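PDB 5E7P: cell division control protein Cdc48 from Mycobacterium smegmatis, which probably binds and hydrolyses ATP, as a AAA-family ATPase with two nucleotide-binding modules, each holding ADP in this structure. Local coordinates for residues 20-25 / 703-708; 38-43 / 66-71; 48-53 / 102-107. One frame throughout, in Å; residues are numbered along the deposited sequence.

In the fold
All three contacts involve the N-terminal domain, whose six-stranded sheet belongs to a double-psi-barrel family. Contact 1 joins the chain's far ends, strand 22-28 and helix 690-707 of the AAA+ lid. Contacts 2 and 3 lie between, their segments alternating: 38-43, 48-53, 66-71, 102-107. Contact 2 pairs two strands of the sheet; contact 3 sets the end of helix 44-50 on strand 98-104. Centres are about 10 Å (2 to 3), 13 Å (1 to 3) and 17 Å (1 to 2) apart. Leu42 packs on Leu24 and Val102; strands 22-28 and 98-104 are sheet neighbours, Leu22 O probably hydrogen-bonded to Val102 N. Contacts 2 and 3 lie within the domain; contact 1 packs it against the lid.

Contact 1 of 3, residues 20-25 / 703-708; sequences SHLRLT and TAMRRS
Met705, near the end of a lid helix, packs on strand 22-28 of the N-terminal domain, while its neighbour Arg706 reaches His21 in the loop just before that strand. Met705 aims its CB toward the strand, and its chain then bends at both of the following torsions, which brings the terminal methyl to Leu22; the two side chains cross at about a right angle. CE lies 3.9 Å from Leu22 CD1, and it also reaches Leu24, with 4.2 Å to CD2. Closer to the helix, Met705 CB rests 4.0 Å from the other branch of Leu22, CD2. An unbranched, pliable methionine suits this place because it can fill the space between two leucines that a strand presents two residues apart.

Arg706 runs outward instead. Its CG is anti to the carbonyl carbon (chi1 -65°), and the chain stays extended from CG to NE, which delivers the guanidinium to His21. NH1 stands 4.2 Å above one face of the imidazole, toward the rim, and is 3.4 Å from His21 O. The two planes are 61° apart, so the groups are not stacked in parallel. With NE2 of His21 4.3 Å from NH2 of Arg706, the positive charge may disfavour protonation of the imidazole, though both groups are exposed to solvent. Arg707 turns elsewhere, to a salt bridge with Asp718, and ends the helix.

The strand and helix axes approach to 9.8 Å at 59°. Leu22 and Leu24 are hydrogen-bonded through their backbones to strand 98-104, while helix 44-50 lies alongside, touching Leu22 through Ala49 and Met705 through Glu45 and Val46.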
loop_
_atom_site.group_PDB
_atom_site.type_symbol
_atom_site.label_atom_id
_atom_site.label_comp_id
_atom_site.label_asym_id
_atom_site.label_seq_id
_atom_site.Cartn_x
_atom_site.Cartn_y
_atom_site.Cartn_z
ATOM N N SER A 20 -5.252 -20.118 12.456
ATOM C CA SER A 20 -6.052 -21.102 11.736
ATOM C C SER A 20 -5.215 -21.826 10.682
ATOM O O SER A 20 -4.249 -21.275 10.164
ATOM C CB SER A 20 -7.268 -20.437 11.090
ATOM O OG SER A 20 -6.866 -19.459 10.149
ATOM N N HIS A 21 -5.591 -23.062 10.371
ATOM C CA HIS A 21 -4.821 -23.884 9.445
ATOM C C HIS A 21 -5.650 -25.054 8.926
ATOM O O HIS A 21 -6.604 -25.487 9.572
ATOM C CB HIS A 21 -3.567 -24.421 10.136
ATOM C CG HIS A 21 -3.864 -25.321 11.294
ATOM N ND1 HIS A 21 -4.147 -24.840 12.554
ATOM C CD2 HIS A 21 -3.947 -26.669 11.376
ATOM C CE1 HIS A 21 -4.383 -25.856 13.366
ATOM N NE2 HIS A 21 -4.267 -26.977 12.676
ATOM N N LEU A 22 -5.276 -25.567 7.759
ATOM C CA LEU A 22 -5.962 -26.706 7.165
ATOM C C LEU A 22 -4.978 -27.604 6.434
ATOM O O LEU A 22 -4.009 -27.126 5.843
ATOM C CB LEU A 22 -7.033 -26.239 6.182
ATOM C CG LEU A 22 -8.291 -25.587 6.750
ATOM C CD1 LEU A 22 -9.094 -24.951 5.633
ATOM C CD2 LEU A 22 -9.120 -26.626 7.491
ATOM N N ARG A 23 -5.223 -28.908 6.486
ATOM C CA ARG A 23 -4.473 -29.844 5.667
ATOM C C ARG A 23 -5.229 -30.052 4.364
ATOM O O ARG A 23 -6.414 -30.381 4.376
ATOM C CB ARG A 23 -4.292 -31.180 6.385
ATOM C CG ARG A 23 -3.406 -32.166 5.636
ATOM C CD ARG A 23 -3.679 -33.598 6.070
ATOM N NE ARG A 23 -3.499 -33.783 7.507
ATOM C CZ ARG A 23 -3.885 -34.865 8.177
ATOM N NH1 ARG A 23 -4.483 -35.864 7.540
ATOM N NH2 ARG A 23 -3.679 -34.945 9.485
ATOM N N LEU A 24 -4.548 -29.848 3.244
ATOM C CA LEU A 24 -5.169 -30.033 1.940
ATOM C C LEU A 24 -4.341 -30.976 1.079
ATOM O O LEU A 24 -3.216 -31.328 1.434
ATOM C CB LEU A 24 -5.329 -28.690 1.222
ATOM C CG LEU A 24 -6.195 -27.622 1.892
ATOM C CD1 LEU A 24 -6.245 -26.375 1.031
ATOM C CD2 LEU A 24 -7.595 -28.148 2.148
ATOM N N THR A 25 -4.910 -31.385 -0.049
ATOM C CA THR A 25 -4.184 -32.178 -1.030
ATOM C C THR A 25 -3.536 -31.237 -2.039
ATOM O O THR A 25 -4.193 -30.349 -2.583
ATOM C CB THR A 25 -5.114 -33.161 -1.767
ATOM O OG1 THR A 25 -5.910 -33.877 -0.813
ATOM C CG2 THR A 25 -4.302 -34.149 -2.592
ATOM N N THR A 703 -15.655 -24.971 10.445
ATOM C CA THR A 703 -16.355 -26.084 11.074
ATOM C C THR A 703 -16.695 -27.156 10.039
ATOM O O THR A 703 -16.604 -28.353 10.314
ATOM C CB THR A 703 -17.643 -25.611 11.788
ATOM O OG1 THR A 703 -17.300 -24.755 12.886
ATOM C CG2 THR A 703 -18.435 -26.793 12.317
ATOM N N ALA A 704 -17.067 -26.717 8.840
ATOM C CA ALA A 704 -17.424 -27.635 7.765
ATOM C C ALA A 704 -16.202 -28.331 7.169
ATOM O O ALA A 704 -16.248 -29.522 6.863
ATOM C CB ALA A 704 -18.196 -26.905 6.685
ATOM N N MET A 705 -15.116 -27.584 7.002
ATOM C CA MET A 705 -13.884 -28.138 6.446
ATOM C C MET A 705 -13.293 -29.207 7.362
ATOM O O MET A 705 -12.826 -30.246 6.894
ATOM C CB MET A 705 -12.851 -27.032 6.195
ATOM C CG MET A 705 -13.255 -26.020 5.131
ATOM S SD MET A 705 -13.228 -26.690 3.459
ATOM C CE MET A 705 -11.469 -26.869 3.180
ATOM N N ARG A 706 -13.319 -28.951 8.667
ATOM C CA ARG A 706 -12.792 -29.906 9.638
ATOM C C ARG A 706 -13.691 -31.135 9.767
ATOM O O ARG A 706 -13.203 -32.254 9.942
ATOM C CB ARG A 706 -12.604 -29.253 11.011
ATOM C CG ARG A 706 -11.557 -28.151 11.057
ATOM C CD ARG A 706 -11.142 -27.868 12.492
ATOM N NE ARG A 706 -10.363 -26.638 12.624
ATOM C CZ ARG A 706 -9.080 -26.525 12.300
ATOM N NH1 ARG A 706 -8.455 -25.368 12.463
ATOM N NH2 ARG A 706 -8.419 -27.566 11.808
ATOM N N ARG A 707 -15.002 -30.919 9.682
ATOM C CA ARG A 707 -15.968 -32.008 9.786
ATOM C C ARG A 707 -15.773 -33.032 8.673
ATOM O O ARG A 707 -15.535 -34.210 8.935
ATOM C CB ARG A 707 -17.401 -31.472 9.762
ATOM C CG ARG A 707 -18.455 -32.566 9.736
ATOM C CD ARG A 707 -19.867 -32.003 9.724
ATOM N NE ARG A 707 -20.031 -30.948 8.729
ATOM C CZ ARG A 707 -20.108 -31.154 7.418
ATOM N NH1 ARG A 707 -20.025 -32.385 6.928
ATOM N NH2 ARG A 707 -20.260 -30.126 6.594
ATOM N N SER A 708 -15.871 -32.574 7.431
ATOM C CA SER A 708 -15.620 -33.434 6.281
ATOM C C SER A 708 -15.028 -32.632 5.130
ATOM O O SER A 708 -15.663 -31.712 4.616
ATOM C CB SER A 708 -16.905 -34.127 5.831
ATOM O OG SER A 708 -16.663 -34.946 4.702
#

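Contact 2 of 3, residues 38-43 / 66-71; sequences GVVRLH and TAAVAG
Val40 and Leu42 lay their side chains on Ala68 and Ala70, while Arg41 bends over Gly71, as strands 39-42 and 65-72 run side by side in parallel. Four backbone hydrogen bonds join the strands: Val69 N to Gly38 O, Val40 N to Val69 O, Gly71 N to Val40 O (2.8 Å) and Leu42 N to Gly71 O. Val39 is thereby paired with Val69, Val40 with Ala70 and Arg41 with Gly71.

On the face of Val40 and Ala70, the valine places CG1 between its backbone N and carbonyl carbon (chi1 54°), and this methyl lies 3.7 Å from Ala68 CB. Further along, Leu42 sends CD1 to within 4.0 Å of Ala70 CB. Small alanines on one strand accept the bulkier branched residues of the other.

The opposite face carries Val39, Val69 and Arg41. Val69 keeps CG1 anti to the backbone N (chi1 176°), while its CG2, beside that N, comes 3.6 Å from Gly38 O. A bend at chi2 (-72°) turns the Arg41 chain over the neighbouring strand, and NH1 comes 3.6 Å from Gly71 C. Val39 CG1 sits 4.0 Å above one face of the Arg41 guanidinium, near its rim. Lacking a side chain, Gly71 leaves this space to the arginine. The buried charge is answered by a salt bridge from NH2 to Asp34, with the carbonyls of Thr464 and Val72 taking further N-H groups.

Strand 57-61 flanks 65-72 on its far side. Arg41 is also hydrogen-bonded through its backbone to Leu83 of strand 81-84, a join between the two outermost strands consistent with a closed barrel, and His43 caps the helix 44-50 that follows.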
loop_
_atom_site.group_PDB
_atom_site.type_symbol
_atom_site.label_atom_id
_atom_site.label_comp_id
_atom_site.label_asym_id
_atom_site.label_seq_id
_atom_site.Cartn_x
_atom_site.Cartn_y
_atom_site.Cartn_z
ATOM N N GLY A 38 4.459 -17.311 -8.242
ATOM C CA GLY A 38 4.292 -17.116 -6.813
ATOM C C GLY A 38 2.842 -17.159 -6.374
ATOM O O GLY A 38 2.456 -16.494 -5.413
ATOM N N VAL A 39 2.038 -17.952 -7.072
ATOM C CA VAL A 39 0.608 -18.019 -6.793
ATOM C C VAL A 39 0.135 -19.447 -6.536
ATOM O O VAL A 39 0.382 -20.346 -7.339
ATOM C CB VAL A 39 -0.218 -17.409 -7.951
ATOM C CG1 VAL A 39 -1.700 -17.715 -7.775
ATOM C CG2 VAL A 39 0.023 -15.902 -8.048
ATOM N N VAL A 40 -0.545 -19.647 -5.411
ATOM C CA VAL A 40 -1.157 -20.933 -5.096
ATOM C C VAL A 40 -2.685 -20.817 -5.163
ATOM O O VAL A 40 -3.268 -19.869 -4.637
ATOM C CB VAL A 40 -0.699 -21.455 -3.711
ATOM C CG1 VAL A 40 -0.960 -20.416 -2.627
ATOM C CG2 VAL A 40 -1.377 -22.776 -3.376
ATOM N N ARG A 41 -3.326 -21.775 -5.828
ATOM C CA ARG A 41 -4.771 -21.724 -6.042
ATOM C C ARG A 41 -5.565 -22.429 -4.938
ATOM O O ARG A 41 -5.430 -23.636 -4.725
ATOM C CB ARG A 41 -5.134 -22.307 -7.411
ATOM C CG ARG A 41 -4.625 -21.506 -8.600
ATOM C CD ARG A 41 -5.403 -20.210 -8.771
ATOM N NE ARG A 41 -4.840 -19.372 -9.826
ATOM C CZ ARG A 41 -5.158 -18.094 -10.017
ATOM N NH1 ARG A 41 -6.039 -17.501 -9.223
ATOM N NH2 ARG A 41 -4.591 -17.406 -11.000
ATOM N N LEU A 42 -6.399 -21.660 -4.246
ATOM C CA LEU A 42 -7.210 -22.184 -3.156
ATOM C C LEU A 42 -8.694 -21.960 -3.418
ATOM O O LEU A 42 -9.083 -20.962 -4.025
ATOM C CB LEU A 42 -6.817 -21.518 -1.836
ATOM C CG LEU A 42 -5.394 -21.764 -1.333
ATOM C CD1 LEU A 42 -5.077 -20.867 -0.147
ATOM C CD2 LEU A 42 -5.219 -23.225 -0.963
ATOM N N HIS A 43 -9.518 -22.894 -2.960
ATOM C CA HIS A 43 -10.963 -22.738 -3.025
ATOM C C HIS A 43 -11.370 -21.585 -2.114
ATOM O O HIS A 43 -10.754 -21.371 -1.071
ATOM C CB HIS A 43 -11.650 -24.030 -2.583
ATOM C CG HIS A 43 -13.104 -24.095 -2.934
ATOM N ND1 HIS A 43 -14.083 -23.501 -2.169
ATOM C CD2 HIS A 43 -13.744 -24.687 -3.971
ATOM C CE1 HIS A 43 -15.264 -23.721 -2.720
ATOM N NE2 HIS A 43 -15.085 -24.438 -3.813
ATOM N N THR A 66 7.383 -22.805 3.347
ATOM C CA THR A 66 7.506 -21.726 2.374
ATOM C C THR A 66 6.270 -20.836 2.434
ATOM O O THR A 66 5.427 -20.995 3.315
ATOM C CB THR A 66 7.694 -22.264 0.940
ATOM O OG1 THR A 66 8.096 -21.197 0.073
ATOM C CG2 THR A 66 6.404 -22.882 0.420
ATOM N N ALA A 67 6.170 -19.893 1.505
ATOM C CA ALA A 67 5.006 -19.021 1.441
ATOM C C ALA A 67 4.643 -18.670 0.003
ATOM O O ALA A 67 5.509 -18.582 -0.867
ATOM C CB ALA A 67 5.239 -17.765 2.256
ATOM N N ALA A 68 3.352 -18.479 -0.242
ATOM C CA ALA A 68 2.879 -18.092 -1.561
ATOM C C ALA A 68 1.662 -17.185 -1.442
ATOM O O ALA A 68 1.085 -17.048 -0.364
ATOM C CB ALA A 68 2.555 -19.323 -2.393
ATOM N N VAL A 69 1.280 -16.566 -2.554
ATOM C CA VAL A 69 0.117 -15.688 -2.590
ATOM C C VAL A 69 -1.140 -16.490 -2.910
ATOM O O VAL A 69 -1.175 -17.244 -3.886
ATOM C CB VAL A 69 0.293 -14.570 -3.640
ATOM C CG1 VAL A 69 -0.969 -13.714 -3.742
ATOM C CG2 VAL A 69 1.502 -13.711 -3.298
ATOM N N ALA A 70 -2.170 -16.333 -2.086
ATOM C CA ALA A 70 -3.416 -17.059 -2.298
ATOM C C ALA A 70 -4.217 -16.476 -3.455
ATOM O O ALA A 70 -4.686 -15.339 -3.391
ATOM C CB ALA A 70 -4.256 -17.082 -1.031
ATOM N N GLY A 71 -4.362 -17.262 -4.514
ATOM C CA GLY A 71 -5.223 -16.900 -5.623
ATOM C C GLY A 71 -6.426 -17.822 -5.645
ATOM O O GLY A 71 -6.318 -18.992 -5.284
#

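Contact 3 of 3, residues 48-53 / 102-107; sequences AALGIR and VSPVTV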
loop_
_atom_site.group_PDB
_atom_site.type_symbol
_atom_site.label_atom_id
_atom_site.label_comp_id
_atom_site.label_asym_id
_atom_site.label_seq_id
_atom_site.Cartn_x
_atom_site.Cartn_y
_atom_site.Cartn_z
ATOM N N ALA A 48 -12.166 -18.458 3.241
ATOM C CA ALA A 48 -13.126 -18.091 4.274
ATOM C C ALA A 48 -12.800 -18.774 5.604
ATOM O O ALA A 48 -12.840 -18.145 6.661
ATOM C CB ALA A 48 -14.537 -18.431 3.824
ATOM N N ALA A 49 -12.470 -20.060 5.544
ATOM C CA ALA A 49 -12.156 -20.836 6.743
ATOM C C ALA A 49 -10.877 -20.351 7.416
ATOM O O ALA A 49 -10.759 -20.375 8.643
ATOM C CB ALA A 49 -12.041 -22.317 6.400
ATOM N N LEU A 50 -9.919 -19.915 6.607
ATOM C CA LEU A 50 -8.650 -19.425 7.128
ATOM C C LEU A 50 -8.745 -17.983 7.621
ATOM O O LEU A 50 -7.905 -17.527 8.396
ATOM C CB LEU A 50 -7.552 -19.558 6.074
ATOM C CG LEU A 50 -7.134 -20.991 5.742
ATOM C CD1 LEU A 50 -6.031 -20.990 4.691
ATOM C CD2 LEU A 50 -6.689 -21.730 7.004
ATOM N N GLY A 51 -9.769 -17.267 7.168
ATOM C CA GLY A 51 -9.985 -15.895 7.590
ATOM C C GLY A 51 -9.216 -14.888 6.756
ATOM O O GLY A 51 -8.856 -13.814 7.238
ATOM N N ILE A 52 -8.968 -15.234 5.497
ATOM C CA ILE A 52 -8.223 -14.362 4.598
ATOM C C ILE A 52 -8.994 -14.074 3.316
ATOM O O ILE A 52 -9.963 -14.762 2.994
ATOM C CB ILE A 52 -6.875 -14.986 4.210
ATOM C CG1 ILE A 52 -7.099 -16.323 3.503
ATOM C CG2 ILE A 52 -5.994 -15.154 5.439
ATOM C CD1 ILE A 52 -5.824 -17.024 3.119
ATOM N N ARG A 53 -8.554 -13.054 2.589
ATOM C CA ARG A 53 -9.119 -12.744 1.282
ATOM C C ARG A 53 -8.169 -13.235 0.202
ATOM O O ARG A 53 -7.091 -13.742 0.501
ATOM C CB ARG A 53 -9.318 -11.236 1.123
ATOM C CG ARG A 53 -10.265 -10.606 2.125
ATOM C CD ARG A 53 -10.328 -9.105 1.915
ATOM N NE ARG A 53 -9.011 -8.490 2.065
ATOM C CZ ARG A 53 -8.685 -7.285 1.605
ATOM N NH1 ARG A 53 -9.579 -6.553 0.952
ATOM N NH2 ARG A 53 -7.458 -6.816 1.794
ATOM N N VAL A 102 -1.764 -25.529 5.130
ATOM C CA VAL A 102 -1.961 -24.155 4.693
ATOM C C VAL A 102 -2.428 -23.306 5.870
ATOM O O VAL A 102 -3.285 -23.729 6.644
ATOM C CB VAL A 102 -3.004 -24.074 3.564
ATOM C CG1 VAL A 102 -2.995 -22.692 2.925
ATOM C CG2 VAL A 102 -2.733 -25.144 2.523
ATOM N N SER A 103 -1.863 -22.112 6.004
ATOM C CA SER A 103 -2.229 -21.212 7.091
ATOM C C SER A 103 -1.812 -19.786 6.763
ATOM O O SER A 103 -0.827 -19.574 6.055
ATOM C CB SER A 103 -1.562 -21.652 8.394
ATOM O OG SER A 103 -0.158 -21.487 8.323
ATOM N N PRO A 104 -2.565 -18.800 7.276
ATOM C CA PRO A 104 -2.185 -17.397 7.099
ATOM C C PRO A 104 -0.804 -17.126 7.677
ATOM O O PRO A 104 -0.439 -17.700 8.703
ATOM C CB PRO A 104 -3.255 -16.637 7.895
ATOM C CG PRO A 104 -3.882 -17.656 8.795
ATOM C CD PRO A 104 -3.819 -18.936 8.034
ATOM N N VAL A 105 -0.039 -16.269 7.013
ATOM C CA VAL A 105 1.297 -15.933 7.478
ATOM C C VAL A 105 1.473 -14.421 7.510
ATOM O O VAL A 105 0.964 -13.710 6.647
ATOM C CB VAL A 105 2.389 -16.588 6.596
ATOM C CG1 VAL A 105 2.345 -16.039 5.173
ATOM C CG2 VAL A 105 3.773 -16.400 7.209
ATOM N N THR A 106 2.163 -13.929 8.530
ATOM C CA THR A 106 2.502 -12.518 8.592
ATOM C C THR A 106 3.666 -12.247 7.646
ATOM O O THR A 106 4.715 -12.892 7.732
ATOM C CB THR A 106 2.885 -12.082 10.018
ATOM O OG1 THR A 106 1.802 -12.362 10.915
ATOM C CG2 THR A 106 3.190 -10.591 10.053
ATOM N N VAL A 107 3.469 -11.303 6.731
ATOM C CA VAL A 107 4.503 -10.950 5.768
ATOM C C VAL A 107 4.891 -9.487 5.909
ATOM O O VAL A 107 4.132 -8.600 5.531
ATOM C CB VAL A 107 4.042 -11.206 4.321
ATOM C CG1 VAL A 107 5.193 -10.983 3.353
ATOM C CG2 VAL A 107 3.503 -12.613 4.183
#
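Leu50, the last residue of helix 44-50, packs on Val102 and Pro104 of strand 98-104 in a domain of the double-psi-barrel family. A Schellman motif ends the helix just beyond it: Gly51 is its C-prime residue, and the positive phi there suits glycine. The turn brings Ile52 back toward the same strand.

With CG of Leu50 anti to the carbonyl carbon (chi1 -69°), CD1 meets Val102 CG1 at 3.9 Å, the two side chains crossing at about a right angle. Leu50 CD2 touches both residues, 4.0 Å from Val102 O and 4.1 Å from Pro104 CD; toward the proline ring the leucine lies at an oblique angle. A leucine fits here because its forked end can touch two residues of a strand at once. Ile52 uses one branch for its contact with the strand: CG2, anti to its carbonyl carbon, carries the contact while CG1 lies between N and carbonyl carbon. The rigid, hydrocarbon-rich ring of Pro104 thus receives Leu50 and Ile52 at different corners. No hydrogen bond links the two segments, so the join is apolar packing. Leu50 O is hydrogen-bonded to Ser20 OG, beside the first strand. Ile52 CG2 completes the packing, 4.0 Å from Pro104 CB.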